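Local coordinates for protein pentafunctional AROM polypeptide (Schizosaccharomyces pombe, PDB 5SWV) that carries the dehydroquinate dehydratase and shikimate dehydrogenase parts of a five-enzyme polypeptide, which probably catalyse consecutive steps of the shikimate pathway, at residues E40-Y45 with T79-S84; L504-L509 with A520-V525. All blocks are in the same frame, centred on the assembly; numbering follows the deposited sequence.

Contact 1 (E40-Y45 with T79-S84); sequences EVRVDY and TIRTIS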
loop_
_atom_site.group_PDB
_atom_site.type_symbol
_atom_site.label_atom_id
_atom_site.label_comp_id
_atom_site.label_asym_id
_atom_site.label_seq_id
_atom_site.Cartn_x
_atom_site.Cartn_y
_atom_site.Cartn_z
ATOM N N GLU A 40 5.225 1.935 -12.380
ATOM C CA GLU A 40 5.582 1.741 -13.765
ATOM C C GLU A 40 7.014 1.265 -13.822
ATOM O O GLU A 40 7.912 1.927 -13.310
ATOM C CB GLU A 40 5.451 3.043 -14.531
ATOM C CG GLU A 40 5.648 2.903 -16.026
ATOM C CD GLU A 40 5.362 4.198 -16.757
ATOM O OE1 GLU A 40 6.138 5.168 -16.553
ATOM O OE2 GLU A 40 4.365 4.249 -17.524
ATOM N N VAL A 41 7.225 0.105 -14.425
ATOM C CA VAL A 41 8.558 -0.329 -14.750
ATOM C C VAL A 41 8.794 0.186 -16.146
ATOM O O VAL A 41 8.130 -0.235 -17.092
ATOM C CB VAL A 41 8.706 -1.853 -14.748
ATOM C CG1 VAL A 41 10.136 -2.232 -15.132
ATOM C CG2 VAL A 41 8.327 -2.427 -13.385
ATOM N N ARG A 42 9.718 1.128 -16.253
ATOM C CA ARG A 42 10.135 1.655 -17.524
ATOM C C ARG A 42 11.128 0.661 -18.098
ATOM O O ARG A 42 12.336 0.681 -17.775
ATOM C CB ARG A 42 10.736 3.059 -17.370
ATOM C CG ARG A 42 9.683 4.138 -17.178
ATOM C CD ARG A 42 8.890 4.433 -18.450
ATOM N NE ARG A 42 9.745 4.903 -19.555
ATOM C CZ ARG A 42 10.060 6.181 -19.815
ATOM N NH1 ARG A 42 9.614 7.201 -19.076
ATOM N NH2 ARG A 42 10.851 6.454 -20.838
ATOM N N VAL A 43 10.592 -0.206 -18.951
ATOM C CA VAL A 43 11.322 -1.340 -19.493
ATOM C C VAL A 43 12.417 -0.835 -20.431
ATOM O O VAL A 43 13.509 -1.422 -20.508
ATOM C CB VAL A 43 10.365 -2.308 -20.221
ATOM C CG1 VAL A 43 11.131 -3.445 -20.882
ATOM C CG2 VAL A 43 9.325 -2.861 -19.252
ATOM N N ASP A 44 12.138 0.273 -21.118
ATOM C CA ASP A 44 13.149 0.932 -21.953
ATOM C C ASP A 44 14.433 1.348 -21.202
ATOM O O ASP A 44 15.500 1.423 -21.819
ATOM C CB ASP A 44 12.547 2.104 -22.757
ATOM C CG ASP A 44 11.929 3.188 -21.879
ATOM O OD1 ASP A 44 10.958 2.876 -21.132
ATOM O OD2 ASP A 44 12.402 4.356 -21.962
ATOM N N TYR A 45 14.334 1.562 -19.887
ATOM C CA TYR A 45 15.502 1.891 -19.055
ATOM C C TYR A 45 16.269 0.688 -18.509
ATOM O O TYR A 45 17.420 0.844 -18.129
ATOM C CB TYR A 45 15.117 2.808 -17.887
ATOM C CG TYR A 45 15.088 4.269 -18.251
ATOM C CD1 TYR A 45 14.040 4.781 -18.998
ATOM C CD2 TYR A 45 16.103 5.146 -17.848
ATOM C CE1 TYR A 45 13.985 6.120 -19.337
ATOM C CE2 TYR A 45 16.066 6.491 -18.194
ATOM C CZ TYR A 45 14.996 6.973 -18.942
ATOM O OH TYR A 45 14.890 8.297 -19.313
ATOM N N THR A 79 5.851 -0.599 -19.128
ATOM C CA THR A 79 5.915 0.473 -20.108
ATOM C C THR A 79 7.182 0.426 -20.908
ATOM O O THR A 79 8.274 0.607 -20.373
ATOM C CB THR A 79 5.763 1.842 -19.440
ATOM O OG1 THR A 79 4.467 1.916 -18.865
ATOM C CG2 THR A 79 5.854 2.976 -20.448
ATOM N N ILE A 80 7.012 0.165 -22.199
ATOM C CA ILE A 80 8.062 0.347 -23.188
ATOM C C ILE A 80 7.790 1.647 -23.908
ATOM O O ILE A 80 6.865 1.726 -24.719
ATOM C CB ILE A 80 8.069 -0.758 -24.249
ATOM C CG1 ILE A 80 8.325 -2.118 -23.621
ATOM C CG2 ILE A 80 9.133 -0.457 -25.308
ATOM C CD1 ILE A 80 8.119 -3.248 -24.616
ATOM N N ARG A 81 8.615 2.642 -23.596
ATOM C CA ARG A 81 8.530 3.998 -24.138
ATOM C C ARG A 81 9.652 4.165 -25.152
ATOM O O ARG A 81 10.823 3.923 -24.844
ATOM C CB ARG A 81 8.700 4.996 -23.003
ATOM C CG ARG A 81 8.587 6.458 -23.404
ATOM C CD ARG A 81 7.183 6.876 -23.795
ATOM N NE ARG A 81 6.210 6.640 -22.727
ATOM C CZ ARG A 81 5.150 5.827 -22.787
ATOM N NH1 ARG A 81 4.842 5.145 -23.888
ATOM N NH2 ARG A 81 4.357 5.723 -21.721
ATOM N N THR A 82 9.278 4.576 -26.358
ATOM C CA THR A 82 10.190 4.671 -27.502
ATOM C C THR A 82 10.841 6.036 -27.597
ATOM O O THR A 82 10.439 6.983 -26.916
ATOM C CB THR A 82 9.455 4.431 -28.835
ATOM O OG1 THR A 82 8.487 5.460 -29.060
ATOM C CG2 THR A 82 8.753 3.107 -28.837
ATOM N N ILE A 83 11.815 6.148 -28.489
ATOM C CA ILE A 83 12.609 7.359 -28.614
ATOM C C ILE A 83 11.812 8.585 -29.019
ATOM O O ILE A 83 12.007 9.649 -28.463
ATOM C CB ILE A 83 13.840 7.117 -29.518
ATOM C CG1 ILE A 83 14.813 6.190 -28.779
ATOM C CG2 ILE A 83 14.550 8.423 -29.885
ATOM C CD1 ILE A 83 15.718 5.403 -29.677
ATOM N N SER A 84 10.878 8.446 -29.937
ATOM C CA SER A 84 10.174 9.618 -30.428
ATOM C C SER A 84 9.023 9.972 -29.529
ATOM O O SER A 84 8.408 11.024 -29.718
ATOM C CB SER A 84 9.682 9.409 -31.849
ATOM O OG SER A 84 8.811 8.313 -31.897
#
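Arg42 and Thr79 face each other on neighbouring parallel strands of the (beta/alpha)8 barrel expected of a type I dehydroquinase, near the C-terminal ends of strands 38-42 and 76-79. The backbones form a parallel bridge in which Thr79 N donates to Val41 O (3.1 Å), while Thr79 O accepts from Val43 N at 2.8 Å. Beyond it, strand 38-42 gives way to a turn closed by Tyr45 N and Arg42 O.

From CB, which leaves the sheet on the same face as the Thr79 side chain, Arg42 folds back through bends at chi2 (-72°) and chi3 (-60°). Its CD passes the methyl CG2 of Thr79 at 3.9 Å. The guanidinium then meets the Asp44 carboxylate side-on: NE reaches the syn lone pair of OD1 within the guanidinium plane, and NH2 takes the syn lone pair of OD2, each at 2.8 Å. This two-pronged grip, part of a salt bridge, fixes the rotation of both flat groups, and Asp44 OD2 is further bonded by Leu88 N. At the tip, CB of Arg81 lies over one guanidinium face, 3.4 Å from Arg42 NH2.

The Arg81 guanidinium turns elsewhere, to salt bridges with Asp113 and Glu115 on the adjacent strand 111-115, leaving its aliphatic base against Arg42. Glu40 reaches across to Thr79, its chain extended beyond CG, and accepts a bond from Thr79 OG1 at OE2 (2.7 Å). The hydroxyl comes in from above the carboxylate plane, 41° out of it. Charged and polar groups thus crowd the barrel end that houses the active site in this family, whereas Val43 packs outside them, its CB 4.0 Å from Ile80 CG1.

Contact 2 (L504-L509 with A520-V525); sequences LVRQGL and APFDAV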
loop_
_atom_site.group_PDB
_atom_site.type_symbol
_atom_site.label_atom_id
_atom_site.label_comp_id
_atom_site.label_asym_id
_atom_site.label_seq_id
_atom_site.Cartn_x
_atom_site.Cartn_y
_atom_site.Cartn_z
ATOM N N LEU A 504 2.577 -1.072 16.690
ATOM C CA LEU A 504 1.871 0.185 17.005
ATOM C C LEU A 504 2.072 1.231 15.907
ATOM O O LEU A 504 1.127 1.918 15.512
ATOM C CB LEU A 504 2.339 0.785 18.341
ATOM C CG LEU A 504 1.423 1.865 18.983
ATOM C CD1 LEU A 504 1.565 1.746 20.499
ATOM C CD2 LEU A 504 1.612 3.345 18.546
ATOM N N VAL A 505 3.302 1.345 15.422
ATOM C CA VAL A 505 3.601 2.293 14.368
ATOM C C VAL A 505 2.871 1.950 13.084
ATOM O O VAL A 505 2.333 2.845 12.435
ATOM C CB VAL A 505 5.113 2.405 14.123
ATOM C CG1 VAL A 505 5.423 3.112 12.804
ATOM C CG2 VAL A 505 5.751 3.152 15.283
ATOM N N ARG A 506 2.842 0.671 12.727
ATOM C CA ARG A 506 2.147 0.241 11.517
ATOM C C ARG A 506 0.610 0.338 11.600
ATOM O O ARG A 506 -0.029 0.477 10.561
ATOM C CB ARG A 506 2.611 -1.154 11.101
ATOM C CG ARG A 506 4.101 -1.226 10.763
ATOM C CD ARG A 506 4.478 -2.511 10.026
ATOM N NE ARG A 506 5.928 -2.750 9.890
ATOM C CZ ARG A 506 6.721 -2.272 8.918
ATOM N NH1 ARG A 506 6.269 -1.475 7.958
ATOM N NH2 ARG A 506 8.001 -2.599 8.913
ATOM N N GLN A 507 0.029 0.279 12.809
ATOM C CA GLN A 507 -1.421 0.555 13.010
ATOM C C GLN A 507 -1.768 1.961 12.626
ATOM O O GLN A 507 -2.743 2.190 11.906
ATOM C CB GLN A 507 -1.861 0.411 14.464
ATOM C CG GLN A 507 -1.921 -1.015 14.948
ATOM C CD GLN A 507 -2.066 -1.102 16.455
ATOM O OE1 GLN A 507 -2.371 -0.092 17.117
ATOM N NE2 GLN A 507 -1.846 -2.315 17.013
ATOM N N GLY A 508 -0.980 2.893 13.163
ATOM C CA GLY A 508 -1.079 4.302 12.828
ATOM C C GLY A 508 -0.909 4.558 11.346
ATOM O O GLY A 508 -1.663 5.335 10.782
ATOM N N LEU A 509 0.058 3.900 10.711
ATOM C CA LEU A 509 0.309 4.105 9.277
ATOM C C LEU A 509 -0.853 3.612 8.412
ATOM O O LEU A 509 -1.236 4.264 7.452
ATOM C CB LEU A 509 1.636 3.467 8.846
ATOM C CG LEU A 509 2.892 4.135 9.429
ATOM C CD1 LEU A 509 4.137 3.287 9.194
ATOM C CD2 LEU A 509 3.102 5.519 8.853
ATOM N N ALA A 520 2.918 5.944 3.956
ATOM C CA ALA A 520 4.036 6.731 4.465
ATOM C C ALA A 520 5.179 5.775 4.846
ATOM O O ALA A 520 4.908 4.644 5.220
ATOM C CB ALA A 520 3.577 7.529 5.669
ATOM N N PRO A 521 6.449 6.225 4.792
ATOM C CA PRO A 521 7.568 5.301 5.012
ATOM C C PRO A 521 7.742 4.915 6.478
ATOM O O PRO A 521 7.768 5.797 7.345
ATOM C CB PRO A 521 8.781 6.104 4.541
ATOM C CG PRO A 521 8.395 7.541 4.694
ATOM C CD PRO A 521 6.901 7.626 4.864
ATOM N N PHE A 522 7.866 3.615 6.746
ATOM C CA PHE A 522 7.930 3.137 8.116
ATOM C C PHE A 522 9.168 3.646 8.842
ATOM O O PHE A 522 9.049 4.171 9.930
ATOM C CB PHE A 522 7.879 1.619 8.155
ATOM C CG PHE A 522 8.240 1.027 9.493
ATOM C CD1 PHE A 522 7.278 0.853 10.472
ATOM C CD2 PHE A 522 9.552 0.635 9.765
ATOM C CE1 PHE A 522 7.614 0.303 11.698
ATOM C CE2 PHE A 522 9.895 0.086 10.989
ATOM C CZ PHE A 522 8.924 -0.082 11.957
ATOM N N ASP A 523 10.339 3.495 8.229
ATOM C CA ASP A 523 11.627 3.775 8.889
ATOM C C ASP A 523 11.758 5.150 9.539
ATOM O O ASP A 523 12.060 5.240 10.727
ATOM C CB ASP A 523 12.788 3.605 7.905
ATOM C CG ASP A 523 13.157 2.153 7.653
ATOM O OD1 ASP A 523 12.554 1.215 8.241
ATOM O OD2 ASP A 523 14.092 1.964 6.848
ATOM N N ALA A 524 11.550 6.212 8.760
ATOM C CA ALA A 524 11.699 7.585 9.266
ATOM C C ALA A 524 10.608 7.969 10.252
ATOM O O ALA A 524 10.842 8.777 11.143
ATOM C CB ALA A 524 11.752 8.592 8.129
ATOM N N VAL A 525 9.422 7.393 10.103
ATOM C CA VAL A 525 8.337 7.660 11.034
ATOM C C VAL A 525 8.611 6.957 12.362
ATOM O O VAL A 525 8.324 7.504 13.422
ATOM C CB VAL A 525 6.981 7.216 10.474
ATOM C CG1 VAL A 525 5.884 7.441 11.496
ATOM C CG2 VAL A 525 6.640 7.998 9.213
HETATM O O HOH W 1 0.742 4.532 5.490
#
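Segment 504-509 of helix 500-516 runs past 520-525 with the CA atoms of Arg506 and Phe522 7.3 Å apart and those of Leu509 and Ala520 6.6 Å apart, and Pro521 stands at the N-cap of the second helix. No direct hydrogen bond crosses between the segments, although one water receives a weak bond from Ala520 N and donates to Leu509 O.

Arg506 stacks on Phe522. With its chain extended from CG to NE, Arg506 lays its guanidinium flat over one face of the ring, the planes only 14° apart. CZ stands 3.8 Å from the ring centroid in a cation-pi contact, and NH2 sits over the middle of the ring. A salt bridge from NH2 to Glu502, one turn earlier on the same helix, helps hold the flat group in place. The Phe522 ring is swung towards the first helix by chi1 of 167°, where CE1 meets the methyl CG1 of Val505 at 3.7 Å.

Leu509 divides its two methyls between the ring and Ala520. CD1 comes to the ring edge near its plane, while CD2 abuts Ala520 CB at 3.8 Å and also reaches Val525 CG1.

Leu509 and Val525 both rest on Leu269 of helix 266-277, and Ala520 touches Leu277 there. Helices 500-516 and 522-530 are joined through a short connection and both lean on helix 266-277, consistent with the shikimate dehydrogenase fold, in which the C-terminal helix packs back against the substrate-binding domain.

Overall arrangement
Contact 1 comes first along the chain and contact 2 near its end, so the two are in series and share no strand, helix or sheet. Contact 1 joins the C-terminal ends of adjacent strands 38-42 and 76-79, in the eight-stranded parallel barrel of the dehydroquinase part, and the loops that leave them. Contact 2 joins helices 500-516 and 522-530, which follow the last strand, 496-498, of the six-stranded parallel sheet in the dehydrogenase part. The centres of contacts 1 and 2 lie 33 Å apart. The nearest atoms of contacts 1 and 2 are about 17 Å apart. Each contact therefore belongs to the internal architecture of a different enzyme part, consistent with two distinct catalytic units linked in one polypeptide.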